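Local coordinates for protein putative NADH Oxidase (PDB 3E10) that binds flavin mononucleotide between the two subunits of its dimer and probably acts as an oxidoreductase of the nitroreductase family, at residues Ala34-Gly38 / Asn39-Trp43; Arg157-Ala160 / Lys161-His164. All coordinates share one frame; numbering follows the deposited sequence. Where two conformers were deposited one is given.

In the fold
Both contacts are local turns of one chain, and both touch the second subunit. The centres of contact 1 and contact 2 lie about 29 Å apart, and the nearest atoms of contact 1 and contact 2 are about 20 Å apart. Each serves a different flavin mononucleotide. Contact 1, in the loop between helix 21-32 and strand 43-48, lies against the flavin and ribityl chain of one cofactor, which is bonded by Arg157 of the second subunit. Contact 2, at the start of the C-terminal strand 163-165, carries this chain's own Arg157 to the phosphate of the other cofactor. Arg162 of contact 2 bonds to Gln41 and Trp43 of the second subunit, counterparts of residues in contact 1.

Contact 1: Ala34-Gly38 / Asn39-Trp43; sequences APSAG and NQQPW. With FMN (flavin mononucleotide), chain C.
Ser36 and Gln41 meet through a side-chain bond: the amide N of Gln41 donates to Ser36 OG at 2.9 Å, with a fairly straight N-H...O angle of 159°. The hydroxyl reaches that N-H because chi1 (64°) sets OG between the backbone N and carbonyl carbon of Ser36, aimed into the bend. Two backbone bonds close the turn beside it. Asn39 N reaches Ser36 O at 2.9 Å and Gln40 N reaches Ala37 O at 3.0 Å. The side chain of Gln40 runs past the same Ala37 carbonyl, its CG 3.1 Å from Ala37 O.

Farther along, the Trp43 ring brings its CH2 corner to Ala34: CH2 lies 3.9 Å from Ala34 CB, and Ala34 O approaches the ring edge near its plane. Gln41 CA and Pro42 CD lie over one face of this indole, both toward its rim.

On the cofactor side, Pro35 CB packs 3.2 Å from flavin mononucleotide O3', and Ser36 N makes a weak bond to that hydroxyl oxygen, while Ala37 CB lies 3.8 Å from the flavin carbon C7.

The outer shell fixes the turn from helix 89-106, where Asp92 accepts from Gln40 NE2 and from Ala37 N; the amide of Gln40 is thus held at both ends, its OE1 taking the N-H of Ile85. The chemistry is therefore divided: the serine hydroxyl and peptide groups hold the bend together, while mostly apolar atoms and one weakly bonding backbone N-H face the dimethylbenzene ring and ribityl chain.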
loop_
_atom_site.group_PDB
_atom_site.type_symbol
_atom_site.label_atom_id
_atom_site.label_comp_id
_atom_site.label_asym_id
_atom_site.label_seq_id
_atom_site.Cartn_x
_atom_site.Cartn_y
_atom_site.Cartn_z
ATOM N N ALA B 34 -7.408 4.250 3.736
ATOM C CA ALA B 34 -6.946 3.334 2.704
ATOM C C ALA B 34 -8.085 2.606 2.013
ATOM O O ALA B 34 -9.155 2.369 2.606
ATOM C CB ALA B 34 -5.955 2.339 3.294
ATOM N N PRO B 35 -7.858 2.244 0.755
ATOM C CA PRO B 35 -8.798 1.370 0.105
ATOM C C PRO B 35 -8.732 -0.009 0.768
ATOM O O PRO B 35 -7.744 -0.358 1.419
ATOM C CB PRO B 35 -8.303 1.314 -1.335
ATOM C CG PRO B 35 -6.831 1.477 -1.196
ATOM C CD PRO B 35 -6.679 2.525 -0.091
ATOM N N SER B 36 -9.784 -0.809 0.588
ATOM C CA SER B 36 -9.791 -2.174 1.114
ATOM C C SER B 36 -10.744 -3.021 0.313
ATOM O O SER B 36 -11.774 -2.535 -0.159
ATOM C CB SER B 36 -10.107 -2.223 2.609
ATOM O OG SER B 36 -11.401 -1.755 2.952
ATOM N N ALA B 37 -10.374 -4.273 0.107
ATOM C CA ALA B 37 -11.212 -5.190 -0.684
ATOM C C ALA B 37 -12.588 -5.266 -0.058
ATOM O O ALA B 37 -12.737 -5.458 1.157
ATOM C CB ALA B 37 -10.552 -6.565 -0.773
ATOM N N GLY B 38 -13.622 -5.096 -0.882
ATOM C CA GLY B 38 -14.978 -5.126 -0.322
ATOM C C GLY B 38 -15.322 -3.992 0.645
ATOM O O GLY B 38 -16.302 -4.075 1.357
ATOM N N ASN B 39 -14.491 -2.946 0.708
ATOM C CA ASN B 39 -14.570 -1.949 1.748
ATOM C C ASN B 39 -14.606 -2.582 3.159
ATOM O O ASN B 39 -15.271 -2.068 4.065
ATOM C CB ASN B 39 -15.805 -1.054 1.562
ATOM C CG ASN B 39 -15.759 0.215 2.402
ATOM O OD1 ASN B 39 -14.693 0.770 2.690
ATOM N ND2 ASN B 39 -16.940 0.685 2.814
ATOM N N GLN B 40 -13.887 -3.690 3.314
ATOM C CA GLN B 40 -13.951 -4.434 4.569
ATOM C C GLN B 40 -13.245 -3.757 5.741
ATOM O O GLN B 40 -13.534 -4.086 6.893
ATOM C CB GLN B 40 -13.451 -5.880 4.394
ATOM C CG GLN B 40 -11.979 -6.061 4.095
ATOM C CD GLN B 40 -11.646 -7.455 3.638
ATOM O OE1 GLN B 40 -12.472 -8.385 3.804
ATOM N NE2 GLN B 40 -10.466 -7.625 3.023
ATOM N N GLN B 41 -12.334 -2.826 5.456
ATOM C CA GLN B 41 -11.669 -2.033 6.518
ATOM C C GLN B 41 -11.289 -2.876 7.731
ATOM O O GLN B 41 -11.847 -2.684 8.812
ATOM C CB GLN B 41 -12.564 -0.867 6.965
ATOM C CG GLN B 41 -12.973 0.097 5.849
ATOM C CD GLN B 41 -14.049 1.082 6.266
ATOM O OE1 GLN B 41 -15.033 1.301 5.523
ATOM N NE2 GLN B 41 -13.865 1.721 7.381
ATOM N N PRO B 42 -10.347 -3.812 7.560
ATOM C CA PRO B 42 -10.169 -4.878 8.571
ATOM C C PRO B 42 -9.188 -4.509 9.701
ATOM O O PRO B 42 -8.909 -5.331 10.570
ATOM C CB PRO B 42 -9.639 -6.021 7.741
ATOM C CG PRO B 42 -8.773 -5.337 6.713
ATOM C CD PRO B 42 -9.495 -4.041 6.379
ATOM N N TRP B 43 -8.773 -3.252 9.736
ATOM C CA TRP B 43 -7.616 -2.842 10.549
ATOM C C TRP B 43 -7.918 -2.500 12.004
ATOM O O TRP B 43 -8.976 -1.930 12.347
ATOM C CB TRP B 43 -6.949 -1.622 9.928
ATOM C CG TRP B 43 -7.910 -0.659 9.240
ATOM C CD1 TRP B 43 -8.850 0.142 9.819
ATOM C CD2 TRP B 43 -7.995 -0.433 7.842
ATOM N NE1 TRP B 43 -9.515 0.855 8.852
ATOM C CE2 TRP B 43 -8.992 0.531 7.629
ATOM C CE3 TRP B 43 -7.304 -0.957 6.752
ATOM C CZ2 TRP B 43 -9.358 0.956 6.333
ATOM C CZ3 TRP B 43 -7.638 -0.512 5.452
ATOM C CH2 TRP B 43 -8.665 0.431 5.276
HETATM N N1 FMN C . -13.070 -2.430 -6.530
HETATM C C2 FMN C . -13.707 -3.040 -7.582
HETATM O O2 FMN C . -14.607 -2.453 -8.190
HETATM N N3 FMN C . -13.314 -4.274 -8.038
HETATM C C4 FMN C . -12.350 -5.023 -7.392
HETATM O O4 FMN C . -12.005 -6.122 -7.861
HETATM C C4A FMN C . -11.675 -4.404 -6.322
HETATM N N5 FMN C . -10.657 -5.054 -5.676
HETATM C C5A FMN C . -9.976 -4.450 -4.646
HETATM C C6 FMN C . -8.930 -5.113 -4.009
HETATM C C7 FMN C . -8.211 -4.535 -2.986
HETATM C C7M FMN C . -7.074 -5.302 -2.344
HETATM C C8 FMN C . -8.533 -3.242 -2.580
HETATM C C8M FMN C . -7.598 -2.530 -1.643
HETATM C C9 FMN C . -9.581 -2.562 -3.214
HETATM C C9A FMN C . -10.310 -3.149 -4.244
HETATM N N10 FMN C . -11.391 -2.503 -4.848
HETATM C C10 FMN C . -12.039 -3.112 -5.904
HETATM C "C1'" FMN C . -11.798 -1.117 -4.415
HETATM C "C2'" FMN C . -12.604 -1.186 -3.111
HETATM O "O2'" FMN C . -13.920 -1.672 -3.336
HETATM C "C3'" FMN C . -12.620 0.187 -2.457
HETATM O "O3'" FMN C . -11.284 0.518 -2.070
HETATM C "C4'" FMN C . -13.574 0.279 -1.230
HETATM O "O4'" FMN C . -14.919 0.108 -1.589
HETATM C "C5'" FMN C . -13.401 1.599 -0.495
HETATM O "O5'" FMN C . -13.785 2.697 -1.308
HETATM P P FMN C . -12.692 3.832 -1.616
HETATM O O1P FMN C . -11.595 3.204 -2.462
HETATM O O2P FMN C . -13.458 4.900 -2.370
HETATM O O3P FMN C . -12.155 4.361 -0.287
#

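Contact 2: Arg157-Ala160 / Lys161-His164; sequences RFDA and KRIH. With FMN (flavin mononucleotide), chain L.
The Asp159 carboxylate meets both Lys161 and Arg162. Its firmest tie to the lysine is to the backbone: Lys161 N donates to Asp159 OD1 at 3.0 Å, from above the carboxylate plane. In one of two modelled conformers of Lys161, and so less certainly, the chain bends at chi3 and chi4 and curls the ammonium group back to the Asp159 carboxylate. There NZ forms a salt bridge with OD1 on its syn side, from the opposite face to the amide, and bonds weakly to OD2.

Arg162 comes at the other oxygen obliquely, with the guanidinium and carboxylate planes 66° apart and Arg162 NE 3.5 Å from Asp159 OD2, a long salt bridge. A water also joins the pair, donating to Asp159 OD2 and accepting from Arg162 NE at 3.0 Å, in the guanidinium plane. The guanidinium is held chiefly by the second subunit, where Arg162 NH1 donates to the carbonyl oxygens of Gln41 and Trp43.

Backbone bonds from Arg162 N to Asp159 O and from Ile163 N to Ala160 O, both 3.0 Å long, wind the 3-10 turn. Away from the charges, Phe158 and Ile163 cross at about a right angle, with Ile163 CD1 3.7 Å from Phe158 CZ.

Before the turn, Arg157, bent at chi2, reaches the cofactor, its NH1 donating to O1P of flavin mononucleotide at 2.8 Å with the phosphorus in the guanidinium plane.

The turn leads from the loop after strand 136-145 into strand 163-165, where Ile163 and His164 form a parallel ladder with a strand of the second subunit. Helix 21-32 of that subunit packs here too: its Arg29 makes a cation-pi contact with Phe158, and its Leu28 meets Ile163.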
loop_
_atom_site.group_PDB
_atom_site.type_symbol
_atom_site.label_atom_id
_atom_site.label_comp_id
_atom_site.label_asym_id
_atom_site.label_seq_id
_atom_site.Cartn_x
_atom_site.Cartn_y
_atom_site.Cartn_z
ATOM N N ARG B 157 13.961 5.996 -8.019
ATOM C CA ARG B 157 13.948 4.553 -8.277
ATOM C C ARG B 157 13.315 4.212 -9.619
ATOM O O ARG B 157 13.126 3.036 -9.962
ATOM C CB ARG B 157 13.196 3.848 -7.164
ATOM C CG ARG B 157 13.804 4.028 -5.782
ATOM C CD ARG B 157 14.480 2.781 -5.309
ATOM N NE ARG B 157 15.195 3.018 -4.060
ATOM C CZ ARG B 157 14.611 3.089 -2.871
ATOM N NH1 ARG B 157 13.305 2.954 -2.746
ATOM N NH2 ARG B 157 15.324 3.321 -1.788
ATOM N N PHE B 158 12.976 5.228 -10.401
ATOM C CA PHE B 158 12.333 4.956 -11.681
ATOM C C PHE B 158 13.221 4.081 -12.570
ATOM O O PHE B 158 14.427 4.324 -12.705
ATOM C CB PHE B 158 12.043 6.261 -12.412
ATOM C CG PHE B 158 11.265 6.092 -13.710
ATOM C CD1 PHE B 158 9.942 5.618 -13.713
ATOM C CD2 PHE B 158 11.837 6.465 -14.924
ATOM C CE1 PHE B 158 9.229 5.517 -14.911
ATOM C CE2 PHE B 158 11.117 6.357 -16.128
ATOM C CZ PHE B 158 9.835 5.892 -16.123
ATOM N N ASP B 159 12.604 3.111 -13.235
ATOM C CA ASP B 159 13.279 2.284 -14.217
ATOM C C ASP B 159 12.313 2.029 -15.377
ATOM O O ASP B 159 11.408 1.241 -15.255
ATOM C CB ASP B 159 13.692 0.976 -13.579
ATOM C CG ASP B 159 14.439 0.058 -14.538
ATOM O OD1 ASP B 159 14.601 0.397 -15.757
ATOM O OD2 ASP B 159 14.875 -1.013 -14.028
ATOM N N ALA B 160 12.545 2.677 -16.505
ATOM C CA ALA B 160 11.640 2.554 -17.641
ATOM C C ALA B 160 11.568 1.139 -18.195
ATOM O O ALA B 160 10.592 0.789 -18.885
ATOM C CB ALA B 160 12.034 3.551 -18.754
ATOM N N LYS B 161 12.562 0.299 -17.900
ATOM C CA LYS B 161 12.538 -1.089 -18.376
ATOM C C LYS B 161 11.423 -1.881 -17.730
ATOM O O LYS B 161 11.083 -2.984 -18.179
ATOM C CB LYS B 161 13.862 -1.810 -18.102
ATOM C CG LYS B 161 15.032 -1.241 -18.874
ATOM C CD LYS B 161 16.256 -2.160 -18.839
ATOM C CE LYS B 161 16.688 -2.513 -17.414
ATOM N NZ LYS B 161 16.883 -1.303 -16.531
ATOM N N ARG B 162 10.844 -1.326 -16.662
ATOM C CA ARG B 162 9.726 -2.008 -15.984
ATOM C C ARG B 162 8.392 -1.721 -16.673
ATOM O O ARG B 162 7.357 -2.228 -16.255
ATOM C CB ARG B 162 9.636 -1.618 -14.512
ATOM C CG ARG B 162 10.882 -1.910 -13.717
ATOM C CD ARG B 162 11.380 -3.346 -13.820
ATOM N NE ARG B 162 12.583 -3.492 -12.982
ATOM C CZ ARG B 162 12.574 -3.776 -11.679
ATOM N NH1 ARG B 162 11.450 -4.053 -11.024
ATOM N NH2 ARG B 162 13.725 -3.813 -11.020
ATOM N N ILE B 163 8.412 -0.868 -17.707
ATOM C CA ILE B 163 7.178 -0.449 -18.387
ATOM C C ILE B 163 7.037 -1.195 -19.711
ATOM O O ILE B 163 7.914 -1.106 -20.572
ATOM C CB ILE B 163 7.148 1.071 -18.658
ATOM C CG1 ILE B 163 7.294 1.895 -17.365
ATOM C CG2 ILE B 163 5.854 1.496 -19.426
ATOM C CD1 ILE B 163 7.573 3.417 -17.576
ATOM N N HIS B 164 5.967 -1.982 -19.811
ATOM C CA HIS B 164 5.656 -2.753 -20.990
ATOM C C HIS B 164 4.475 -2.121 -21.670
ATOM O O HIS B 164 3.419 -1.923 -21.064
ATOM C CB HIS B 164 5.351 -4.198 -20.585
ATOM C CG HIS B 164 6.461 -4.838 -19.809
ATOM N ND1 HIS B 164 7.294 -5.781 -20.369
ATOM C CD2 HIS B 164 6.910 -4.636 -18.549
ATOM C CE1 HIS B 164 8.195 -6.145 -19.470
ATOM N NE2 HIS B 164 7.980 -5.468 -18.358
HETATM N N1 FMN L . 12.913 -2.119 6.797
HETATM C C2 FMN L . 13.518 -2.541 7.944
HETATM O O2 FMN L . 14.473 -1.903 8.410
HETATM N N3 FMN L . 13.042 -3.654 8.584
HETATM C C4 FMN L . 12.032 -4.442 8.077
HETATM O O4 FMN L . 11.628 -5.452 8.700
HETATM C C4A FMN L . 11.401 -4.002 6.912
HETATM N N5 FMN L . 10.345 -4.714 6.411
HETATM C C5A FMN L . 9.688 -4.230 5.281
HETATM C C6 FMN L . 8.610 -4.957 4.788
HETATM C C7 FMN L . 7.910 -4.528 3.654
HETATM C C7M FMN L . 6.714 -5.268 3.183
HETATM C C8 FMN L . 8.302 -3.329 3.039
HETATM C C8M FMN L . 7.427 -2.706 1.948
HETATM C C9 FMN L . 9.389 -2.611 3.550
HETATM C C9A FMN L . 10.102 -3.052 4.651
HETATM N N10 FMN L . 11.209 -2.361 5.157
HETATM C C10 FMN L . 11.838 -2.812 6.309
HETATM C "C1'" FMN L . 11.629 -1.103 4.521
HETATM C "C2'" FMN L . 12.424 -1.403 3.240
HETATM O "O2'" FMN L . 13.725 -1.917 3.515
HETATM C "C3'" FMN L . 12.566 -0.116 2.422
HETATM O "O3'" FMN L . 11.274 0.264 1.979
HETATM C "C4'" FMN L . 13.524 -0.233 1.220
HETATM O "O4'" FMN L . 14.869 -0.409 1.656
HETATM C "C5'" FMN L . 13.481 0.967 0.276
HETATM O "O5'" FMN L . 13.857 2.178 0.941
HETATM P P FMN L . 12.810 3.377 1.073
HETATM O O1P FMN L . 12.278 3.690 -0.303
HETATM O O2P FMN L . 11.692 2.940 1.962
HETATM O O3P FMN L . 13.629 4.516 1.636
HETATM O O HOH W 1 15.097 -3.390 -14.652
#